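Local atomic coordinates of PrgZ (PDB entry 4FAJ), a protein that serves as an extracellular, membrane-anchored pheromone receptor of Enterococcus faecalis that binds peptide, as a member of the bacterial solute-binding protein 5 family. Residues A[162-167]-A[197-202]. Residues are numbered along the deposited sequence; the frame is centred on the assembly and turned at random.
Sequences FSAIKN and EPTPYF. With GOL (glycerol), chain C.
Ala164 and Ile165 meet Thr199 and Phe202 where two loops are packed together by apolar side chains and bridged by small molecules. The methyl CB of Ala164 faces the other loop, 4.1 Å from Thr199 OG1 and a little farther from CD2 of Phe202. Beside it, CG1 of Ile165 approaches Phe202 CE2 to 4.0 Å, and the two side chains cross at about a right angle. The Phe202 ring extends toward Ile165 because its CG lies anti to the backbone N (chi1 -172°); edge-to-face with Tyr121, it also rests, like Ile165, on Ile193 of strand 190-194.

Between these two segments the polar links run through a water and a glycerol, though Ala164 also bonds to the backbone of Val196, just before Glu197. The water donates to Ala164 O at 2.8 Å and accepts from Glu197 N at 3.0 Å. The glycerol, probably from the crystallisation liquor, makes a second bridge: its O1 accepts from Ala164 N at 2.9 Å, while its O2, in the plane of the Tyr201 ring at the edge, shares a hydrogen bond with Tyr201 OH, also at 2.9 Å.

Within 197-202, Thr199 OG1 donates to Glu197 O at 2.8 Å from above the carbonyl plane, and CG2 of the same threonine sits 3.5 Å over one face of the Tyr201 ring, offset toward its rim.

Each loop contains a type I beta turn, closed by Ile165 N to Phe162 O and by Phe202 N to Thr199 O. The arrangement is one of loop-to-loop packing within the solute-binding protein fold, away from the zinc sites, joining the approach to helix 168-172 with the turn that leads into helix 202-205.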
loop_
_atom_site.group_PDB
_atom_site.type_symbol
_atom_site.label_atom_id
_atom_site.label_comp_id
_atom_site.label_asym_id
_atom_site.label_seq_id
_atom_site.Cartn_x
_atom_site.Cartn_y
_atom_site.Cartn_z
ATOM N N PHE A 162 -3.765 12.070 -7.390
ATOM C CA PHE A 162 -4.231 12.876 -8.516
ATOM C C PHE A 162 -3.657 14.295 -8.538
ATOM O O PHE A 162 -3.981 15.074 -9.438
ATOM C CB PHE A 162 -5.769 12.910 -8.519
ATOM C CG PHE A 162 -6.389 11.609 -8.943
ATOM C CD1 PHE A 162 -6.429 10.534 -8.074
ATOM C CD2 PHE A 162 -6.874 11.439 -10.227
ATOM C CE1 PHE A 162 -6.971 9.323 -8.464
ATOM C CE2 PHE A 162 -7.419 10.220 -10.627
ATOM C CZ PHE A 162 -7.466 9.168 -9.747
ATOM N N SER A 163 -2.776 14.609 -7.581
ATOM C CA SER A 163 -2.280 15.979 -7.380
ATOM C C SER A 163 -1.501 16.538 -8.551
ATOM O O SER A 163 -1.486 17.750 -8.753
ATOM C CB SER A 163 -1.411 16.062 -6.120
ATOM O OG SER A 163 -2.167 15.665 -4.997
ATOM N N ALA A 164 -0.873 15.665 -9.334
ATOM C CA ALA A 164 -0.139 16.082 -10.540
ATOM C C ALA A 164 -1.009 16.716 -11.631
ATOM O O ALA A 164 -0.521 17.509 -12.436
ATOM C CB ALA A 164 0.632 14.889 -11.112
ATOM N N ILE A 165 -2.296 16.374 -11.654
ATOM C CA ILE A 165 -3.195 16.815 -12.718
ATOM C C ILE A 165 -3.656 18.244 -12.461
ATOM O O ILE A 165 -3.998 18.593 -11.333
ATOM C CB ILE A 165 -4.424 15.879 -12.832
ATOM C CG1 ILE A 165 -3.975 14.464 -13.199
ATOM C CG2 ILE A 165 -5.433 16.400 -13.867
ATOM C CD1 ILE A 165 -5.100 13.425 -13.172
ATOM N N LYS A 166 -3.677 19.055 -13.515
ATOM C CA LYS A 166 -4.097 20.453 -13.398
ATOM C C LYS A 166 -5.478 20.565 -12.744
ATOM O O LYS A 166 -6.400 19.798 -13.054
ATOM C CB LYS A 166 -4.097 21.155 -14.752
ATOM C CG LYS A 166 -4.078 22.679 -14.655
ATOM C CD LYS A 166 -4.861 23.358 -15.777
ATOM C CE LYS A 166 -4.318 23.015 -17.147
ATOM N NZ LYS A 166 -4.863 23.887 -18.234
ATOM N N ASN A 167 -5.579 21.516 -11.815
ATOM C CA ASN A 167 -6.792 21.807 -11.044
ATOM C C ASN A 167 -7.116 20.828 -9.920
ATOM O O ASN A 167 -8.021 21.094 -9.132
ATOM C CB ASN A 167 -8.013 22.017 -11.957
ATOM C CG ASN A 167 -7.871 23.237 -12.840
ATOM O OD1 ASN A 167 -7.265 24.227 -12.443
ATOM N ND2 ASN A 167 -8.422 23.174 -14.047
ATOM N N GLU A 197 2.988 20.148 -14.116
ATOM C CA GLU A 197 4.381 20.200 -14.560
ATOM C C GLU A 197 4.779 18.817 -15.079
ATOM O O GLU A 197 4.052 17.852 -14.852
ATOM C CB GLU A 197 5.279 20.593 -13.387
ATOM C CG GLU A 197 5.182 19.635 -12.206
ATOM C CD GLU A 197 6.119 19.993 -11.060
ATOM O OE1 GLU A 197 6.426 21.194 -10.872
ATOM O OE2 GLU A 197 6.544 19.062 -10.342
ATOM N N PRO A 198 5.938 18.712 -15.755
ATOM C CA PRO A 198 6.376 17.399 -16.220
ATOM C C PRO A 198 6.567 16.456 -15.047
ATOM O O PRO A 198 7.164 16.827 -14.033
ATOM C CB PRO A 198 7.711 17.693 -16.919
ATOM C CG PRO A 198 7.618 19.102 -17.319
ATOM C CD PRO A 198 6.813 19.787 -16.257
ATOM N N THR A 199 6.025 15.255 -15.179
ATOM C CA THR A 199 5.978 14.310 -14.086
ATOM C C THR A 199 6.403 12.940 -14.626
ATOM O O THR A 199 5.580 12.214 -15.193
ATOM C CB THR A 199 4.559 14.252 -13.463
ATOM O OG1 THR A 199 4.083 15.583 -13.168
ATOM C CG2 THR A 199 4.572 13.419 -12.207
ATOM N N PRO A 200 7.689 12.580 -14.443
ATOM C CA PRO A 200 8.254 11.357 -15.023
ATOM C C PRO A 200 7.539 10.061 -14.671
ATOM O O PRO A 200 7.536 9.140 -15.492
ATOM C CB PRO A 200 9.680 11.329 -14.467
ATOM C CG PRO A 200 9.993 12.726 -14.183
ATOM C CD PRO A 200 8.720 13.368 -13.748
ATOM N N TYR A 201 6.960 9.987 -13.474
ATOM C CA TYR A 201 6.253 8.793 -13.014
ATOM C C TYR A 201 4.737 8.791 -13.307
ATOM O O TYR A 201 4.018 7.903 -12.824
ATOM C CB TYR A 201 6.505 8.553 -11.506
ATOM C CG TYR A 201 6.198 9.760 -10.636
ATOM C CD1 TYR A 201 7.211 10.633 -10.240
ATOM C CD2 TYR A 201 4.899 10.038 -10.243
ATOM C CE1 TYR A 201 6.932 11.746 -9.463
ATOM C CE2 TYR A 201 4.610 11.132 -9.479
ATOM C CZ TYR A 201 5.626 11.990 -9.092
ATOM O OH TYR A 201 5.321 13.075 -8.324
ATOM N N PHE A 202 4.244 9.728 -14.114
ATOM C CA PHE A 202 2.792 9.826 -14.320
ATOM C C PHE A 202 2.190 8.577 -14.973
ATOM O O PHE A 202 1.119 8.133 -14.580
ATOM C CB PHE A 202 2.382 11.090 -15.092
ATOM C CG PHE A 202 0.888 11.293 -15.128
ATOM C CD1 PHE A 202 0.176 11.141 -16.310
ATOM C CD2 PHE A 202 0.191 11.581 -13.960
ATOM C CE1 PHE A 202 -1.211 11.307 -16.344
ATOM C CE2 PHE A 202 -1.199 11.730 -13.975
ATOM C CZ PHE A 202 -1.901 11.590 -15.177
HETATM C C1 GOL C . 0.844 12.397 -7.534
HETATM O O1 GOL C . -0.038 13.000 -8.462
HETATM C C2 GOL C . 1.857 13.391 -6.973
HETATM O O2 GOL C . 2.596 13.950 -8.039
HETATM C C3 GOL C . 2.818 12.683 -6.015
HETATM O O3 GOL C . 2.334 12.690 -4.684
HETATM O O HOH W 1 2.282 17.808 -12.305
#